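Probable n-acetylneuraminic acid outer membrane channel protein NANC (Escherichia coli, PDB 2WJR) forms a monomeric, weakly anion-selective beta-barrel channel that lets N-acetylneuraminic acid cross the bacterial outer membrane. Local coordinates at residues 112-120 against 152-160. The protein carries 1 engineered substitution. Residues are numbered along the deposited sequence; the frame is centred on the assembly and turned at random. Where two conformers were deposited one is given.
Sequences YRQQDLSGD and KQNDYRYAN. With PO4 (phosphate ion), chain D.
Y156 reaches from the extracellular loop 152-160 to the hairpin of strands 114-115 and 121-122 in the preceding extracellular loop, its phenol lying along the backbone of 114-116. Although its CB leaves the backbone pointing away, CG lies anti to the carbonyl carbon (chi1 -63°) and the ring returns to the hairpin. Y156 OH donates to Q114 O at 2.6 Å, from above the carbonyl plane, with that oxygen at the ring edge. D116 CB sits over one face of the Y156 ring, offset toward the rim, a CH-pi contact 3.8 Å from its centroid. The other grip is on D155: its backbone O receives a nearly straight bond from L117 N (2.9 Å, 173°), and its OD2 is met by S118 OG at 2.7 Å, nearly along the C-O axis. L117 crosses both D155 and R157, CD1 against D155 OD1 and CD2 against R157 CD (3.9 Å); R157 pairs with D199. D116 OD1 accepts S118 N, an Asx turn within the type I turn 116-119, and D120 N from the opposite face. With an alanine here instead of Y156, Q114 O would probably lose this donor and D116 CB its ring cover. D116 OD2 and D155 OD2 lie 4.2 Å apart; water 1 links D116 OD2 to D155 N, and water 2 donates to D155 OD2. Hydroxyl and water donors thus probably temper the repulsion of two carboxylates at this solvent-facing loop junction.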
ATOM      1  N   TYR A 112       1.108   2.778 -20.210  1.00 26.34           N
ATOM      2  CA  TYR A 112       0.007   2.771 -21.159  1.00 26.59           C
ATOM      3  C   TYR A 112      -0.749   4.086 -21.048  1.00 26.40           C
ATOM      4  O   TYR A 112      -0.805   4.695 -19.971  1.00 26.92           O
ATOM      5  CB  TYR A 112      -0.929   1.602 -20.892  1.00 26.50           C
ATOM      6  CG  TYR A 112      -1.441   1.510 -19.470  1.00 29.78           C
ATOM      7  CD1 TYR A 112      -0.664   0.952 -18.453  1.00 32.00           C
ATOM      8  CD2 TYR A 112      -2.712   1.969 -19.143  1.00 32.92           C
ATOM      9  CE1 TYR A 112      -1.152   0.859 -17.143  1.00 33.00           C
ATOM     10  CE2 TYR A 112      -3.197   1.892 -17.851  1.00 34.45           C
ATOM     11  CZ  TYR A 112      -2.422   1.332 -16.861  1.00 34.73           C
ATOM     12  OH  TYR A 112      -2.937   1.267 -15.599  1.00 37.29           O
ATOM     13  N   ARG A 113      -1.314   4.514 -22.167  1.00 25.97           N
ATOM     14  CA  ARG A 113      -2.020   5.793 -22.248  1.00 26.32           C
ATOM     15  C   ARG A 113      -3.527   5.613 -22.105  1.00 25.53           C
ATOM     16  O   ARG A 113      -4.086   4.582 -22.465  1.00 25.27           O
ATOM     17  CB  ARG A 113      -1.650   6.515 -23.537  1.00 26.91           C
ATOM     18  CG  ARG A 113      -0.176   6.816 -23.612  1.00 29.42           C
ATOM     19  CD  ARG A 113       0.264   7.313 -24.963  1.00 33.17           C
ATOM     20  NE  ARG A 113      -0.143   8.692 -25.217  1.00 35.94           N
ATOM     21  CZ  ARG A 113      -0.819   9.115 -26.288  1.00 39.17           C
ATOM     22  NH1 ARG A 113      -1.204   8.273 -27.244  1.00 41.67           N
ATOM     23  NH2 ARG A 113      -1.110  10.403 -26.411  1.00 40.09           N
ATOM     24  N   GLN A 114      -4.178   6.595 -21.488  1.00 24.31           N
ATOM     25  CA  GLN A 114      -5.595   6.500 -21.182  1.00 23.70           C
ATOM     26  C   GLN A 114      -6.247   7.837 -21.459  1.00 22.85           C
ATOM     27  O   GLN A 114      -5.614   8.891 -21.334  1.00 22.20           O
ATOM     28  CB  GLN A 114      -5.857   6.137 -19.711  1.00 23.75           C
ATOM     29  CG  GLN A 114      -5.507   4.703 -19.325  1.00 24.24           C
ATOM     30  CD  GLN A 114      -5.519   4.486 -17.830  1.00 24.18           C
ATOM     31  OE1 GLN A 114      -4.759   5.129 -17.086  1.00 23.12           O
ATOM     32  NE2 GLN A 114      -6.357   3.579 -17.382  1.00 26.48           N
ATOM     33  N   GLN A 115      -7.531   7.773 -21.786  1.00 23.12           N
ATOM     34  CA  GLN A 115      -8.300   8.986 -22.030  1.00 23.08           C
ATOM     35  C   GLN A 115      -8.380   9.852 -20.763  1.00 22.15           C
ATOM     36  O   GLN A 115      -8.838   9.406 -19.697  1.00 21.93           O
ATOM     37  CB  GLN A 115      -9.705   8.661 -22.535  1.00 22.97           C
ATOM     38  CG  GLN A 115     -10.433   9.936 -22.960  1.00 22.90           C
ATOM     39  CD  GLN A 115     -11.900   9.737 -23.305  1.00 24.08           C
ATOM     40  OE1 GLN A 115     -12.397  10.350 -24.255  1.00 23.47           O
ATOM     41  NE2 GLN A 115     -12.612   8.942 -22.513  1.00 22.26           N
ATOM     42  N   ASP A 116      -7.952  11.103 -20.903  1.00 21.52           N
ATOM     43  CA  ASP A 116      -8.034  12.062 -19.805  1.00 21.70           C
ATOM     44  C   ASP A 116      -9.369  12.795 -19.738  1.00 22.27           C
ATOM     45  O   ASP A 116     -10.291  12.522 -20.516  1.00 21.97           O
ATOM     46  CB  ASP A 116      -6.811  13.005 -19.797  1.00 21.63           C
ATOM     47  CG  ASP A 116      -6.874  14.130 -20.819  1.00 23.59           C
ATOM     48  OD1 ASP A 116      -7.937  14.393 -21.460  1.00 22.95           O
ATOM     49  OD2 ASP A 116      -5.812  14.773 -20.960  1.00 25.08           O
ATOM     50  N   LEU A 117      -9.491  13.698 -18.772  1.00 23.01           N
ATOM     51  CA  LEU A 117     -10.772  14.354 -18.507  1.00 23.57           C
ATOM     52  C   LEU A 117     -11.247  15.208 -19.698  1.00 23.72           C
ATOM     53  O   LEU A 117     -12.436  15.441 -19.821  1.00 23.72           O
ATOM     54  CB  LEU A 117     -10.678  15.234 -17.272  1.00 23.85           C
ATOM     55  CG  LEU A 117     -10.612  14.504 -15.942  1.00 23.20           C
ATOM     56  CD1 LEU A 117     -10.198  15.491 -14.839  1.00 26.12           C
ATOM     57  CD2 LEU A 117     -11.937  13.907 -15.639  1.00 26.24           C
ATOM     58  N   SER A 118     -10.300  15.650 -20.522  1.00 23.88           N
ATOM     59  CA  SER A 118     -10.615  16.480 -21.687  0.50 24.57           C
ATOM     60  C   SER A 118     -10.886  15.634 -22.935  1.00 25.14           C
ATOM     61  O   SER A 118     -11.190  16.178 -24.004  1.00 25.82           O
ATOM     62  CB  SER A 118      -9.482  17.466 -21.945  0.50 24.32           C
ATOM     63  OG  SER A 118      -9.296  18.313 -20.818  0.50 23.83           O
ATOM     64  N   GLY A 119     -10.799  14.313 -22.788  1.00 25.61           N
ATOM     65  CA  GLY A 119     -10.990  13.374 -23.892  1.00 26.24           C
ATOM     66  C   GLY A 119      -9.740  13.090 -24.707  1.00 27.39           C
ATOM     67  O   GLY A 119      -9.787  12.351 -25.699  1.00 26.93           O
ATOM     68  N   ASP A 120      -8.609  13.650 -24.293  1.00 28.68           N
ATOM     69  CA  ASP A 120      -7.350  13.404 -24.984  1.00 29.87           C
ATOM     70  C   ASP A 120      -6.612  12.218 -24.373  1.00 30.13           C
ATOM     71  O   ASP A 120      -6.776  11.880 -23.195  1.00 30.45           O
ATOM     72  CB  ASP A 120      -6.455  14.636 -24.942  1.00 30.69           C
ATOM     73  CG  ASP A 120      -7.037  15.799 -25.716  1.00 33.98           C
ATOM     74  OD1 ASP A 120      -7.622  15.569 -26.794  1.00 38.50           O
ATOM     75  OD2 ASP A 120      -6.910  16.946 -25.245  1.00 40.68           O
ATOM     76  N   LYS A 152      -2.483  13.691  -8.920  1.00 20.41           N
ATOM     77  CA  LYS A 152      -2.315  13.470 -10.336  1.00 20.48           C
ATOM     78  C   LYS A 152      -1.345  14.438 -10.940  1.00 20.78           C
ATOM     79  O   LYS A 152      -1.388  15.644 -10.660  1.00 21.00           O
ATOM     80  CB  LYS A 152      -3.666  13.630 -11.062  1.00 20.60           C
ATOM     81  CG  LYS A 152      -4.771  12.767 -10.534  1.00 19.47           C
ATOM     82  CD  LYS A 152      -4.484  11.312 -10.762  1.00 21.18           C
ATOM     83  CE  LYS A 152      -5.712  10.440 -10.721  1.00 21.31           C
ATOM     84  NZ  LYS A 152      -5.388   9.054 -11.066  1.00 21.05           N
ATOM     85  N   GLN A 153      -0.475  13.930 -11.802  1.00 20.67           N
ATOM     86  CA  GLN A 153       0.420  14.796 -12.537  1.00 21.98           C
ATOM     87  C   GLN A 153      -0.332  15.465 -13.718  1.00 22.18           C
ATOM     88  O   GLN A 153      -0.093  16.628 -14.039  1.00 21.37           O
ATOM     89  CB  GLN A 153       1.616  14.001 -13.047  1.00 21.78           C
ATOM     90  CG  GLN A 153       2.580  14.763 -13.917  1.00 24.67           C
ATOM     91  CD  GLN A 153       3.837  13.962 -14.207  1.00 30.02           C
ATOM     92  OE1 GLN A 153       3.770  12.808 -14.654  1.00 29.79           O
ATOM     93  NE2 GLN A 153       4.991  14.561 -13.938  1.00 33.31           N
ATOM     94  N   ASN A 154      -1.220  14.709 -14.350  1.00 22.49           N
ATOM     95  CA  ASN A 154      -1.871  15.138 -15.606  1.00 22.54           C
ATOM     96  C   ASN A 154      -3.375  15.330 -15.411  1.00 23.11           C
ATOM     97  O   ASN A 154      -3.856  15.348 -14.279  1.00 22.70           O
ATOM     98  CB  ASN A 154      -1.539  14.129 -16.706  1.00 21.80           C
ATOM     99  CG  ASN A 154      -0.095  14.184 -17.118  1.00 21.82           C
ATOM    100  OD1 ASN A 154       0.483  15.264 -17.204  1.00 24.07           O
ATOM    101  ND2 ASN A 154       0.513  13.018 -17.375  1.00 25.18           N
ATOM    102  N   ASP A 155      -4.140  15.466 -16.499  1.00 23.05           N
ATOM    103  CA  ASP A 155      -5.542  15.886 -16.384  1.00 23.77           C
ATOM    104  C   ASP A 155      -6.482  14.720 -16.120  1.00 23.33           C
ATOM    105  O   ASP A 155      -7.296  14.355 -16.961  1.00 23.34           O
ATOM    106  CB  ASP A 155      -5.955  16.664 -17.654  1.00 24.21           C
ATOM    107  CG  ASP A 155      -7.348  17.241 -17.564  1.00 26.95           C
ATOM    108  OD1 ASP A 155      -7.872  17.392 -16.431  1.00 24.94           O
ATOM    109  OD2 ASP A 155      -7.921  17.551 -18.651  1.00 28.28           O
ATOM    110  N   TYR A 156      -6.351  14.139 -14.931  1.00 23.12           N
ATOM    111  CA  TYR A 156      -7.168  13.035 -14.475  1.00 22.83           C
ATOM    112  C   TYR A 156      -7.689  13.314 -13.091  1.00 22.94           C
ATOM    113  O   TYR A 156      -7.255  14.259 -12.440  1.00 23.31           O
ATOM    114  CB  TYR A 156      -6.344  11.753 -14.432  1.00 23.02           C
ATOM    115  CG  TYR A 156      -5.824  11.310 -15.768  1.00 21.36           C
ATOM    116  CD1 TYR A 156      -6.578  10.474 -16.583  1.00 20.08           C
ATOM    117  CD2 TYR A 156      -4.583  11.696 -16.203  1.00 21.39           C
ATOM    118  CE1 TYR A 156      -6.102  10.061 -17.819  1.00 20.31           C
ATOM    119  CE2 TYR A 156      -4.094  11.279 -17.407  1.00 20.21           C
ATOM    120  CZ  TYR A 156      -4.872  10.464 -18.220  1.00 21.20           C
ATOM    121  OH  TYR A 156      -4.356  10.048 -19.408  1.00 21.63           O
ATOM    122  N   ARG A 157      -8.606  12.483 -12.627  1.00 22.39           N
ATOM    123  CA  ARG A 157      -9.132  12.649 -11.292  1.00 23.19           C
ATOM    124  C   ARG A 157      -9.332  11.315 -10.606  1.00 23.15           C
ATOM    125  O   ARG A 157      -9.469  10.293 -11.259  1.00 22.83           O
ATOM    126  CB  ARG A 157     -10.452  13.436 -11.319  1.00 23.64           C
ATOM    127  CG  ARG A 157     -11.601  12.683 -11.950  1.00 25.59           C
ATOM    128  CD  ARG A 157     -12.896  13.516 -11.890  1.00 29.62           C
ATOM    129  NE  ARG A 157     -14.063  12.808 -12.398  1.00 29.85           N
ATOM    130  CZ  ARG A 157     -14.753  11.874 -11.742  1.00 33.22           C
ATOM    131  NH1 ARG A 157     -15.824  11.326 -12.314  1.00 34.70           N
ATOM    132  NH2 ARG A 157     -14.394  11.477 -10.525  1.00 35.05           N
ATOM    133  N   TYR A 158      -9.360  11.357  -9.278  1.00 22.93           N
ATOM    134  CA  TYR A 158      -9.786  10.231  -8.472  1.00 22.97           C
ATOM    135  C   TYR A 158     -11.306  10.229  -8.365  1.00 23.43           C
ATOM    136  O   TYR A 158     -11.992  11.200  -8.747  1.00 24.90           O
ATOM    137  CB  TYR A 158      -9.121  10.304  -7.077  1.00 22.47           C
ATOM    138  CG  TYR A 158      -7.625  10.121  -7.183  1.00 22.02           C
ATOM    139  CD1 TYR A 158      -6.755  11.207  -7.084  1.00 21.83           C
ATOM    140  CD2 TYR A 158      -7.079   8.876  -7.469  1.00 21.88           C
ATOM    141  CE1 TYR A 158      -5.385  11.054  -7.221  1.00 22.09           C
ATOM    142  CE2 TYR A 158      -5.695   8.709  -7.613  1.00 22.44           C
ATOM    143  CZ  TYR A 158      -4.851   9.801  -7.495  1.00 23.05           C
ATOM    144  OH  TYR A 158      -3.462   9.683  -7.609  1.00 21.33           O
ATOM    145  N   ALA A 159     -11.823   9.128  -7.864  1.00 23.02           N
ATOM    146  CA  ALA A 159     -13.256   8.898  -7.752  1.00 23.24           C
ATOM    147  C   ALA A 159     -13.903   9.831  -6.720  1.00 24.00           C
ATOM    148  O   ALA A 159     -15.128   9.818  -6.542  1.00 24.52           O
ATOM    149  CB  ALA A 159     -13.503   7.438  -7.415  1.00 22.92           C
ATOM    150  N   ASN A 160     -13.081  10.638  -6.038  1.00 23.58           N
ATOM    151  CA  ASN A 160     -13.591  11.643  -5.110  1.00 23.66           C
ATOM    152  C   ASN A 160     -13.743  13.009  -5.800  1.00 24.11           C
ATOM    153  O   ASN A 160     -13.937  14.009  -5.138  1.00 23.94           O
ATOM    154  CB  ASN A 160     -12.660  11.767  -3.898  1.00 23.95           C
ATOM    155  CG  ASN A 160     -11.285  12.283  -4.273  1.00 22.36           C
ATOM    156  OD1 ASN A 160     -10.935  12.389  -5.456  1.00 23.62           O
ATOM    157  ND2 ASN A 160     -10.481  12.603  -3.258  1.00 23.45           N
TER
HETATM  158  P   PO4 D1218       2.118  11.328 -22.683  1.00 62.98           P
HETATM  159  O1  PO4 D1218       2.882  12.121 -23.717  1.00 62.56           O
HETATM  160  O2  PO4 D1218       3.114  10.424 -21.988  1.00 62.04           O
HETATM  161  O3  PO4 D1218       1.486  12.270 -21.669  1.00 62.22           O
HETATM  162  O4  PO4 D1218       1.036  10.525 -23.378  1.00 60.96           O
HETATM  163  O   HOH W   1      -3.508  14.868 -19.270  1.00 23.46           O
HETATM  164  O   HOH W   2      -6.337  18.074 -20.607  1.00 35.35           O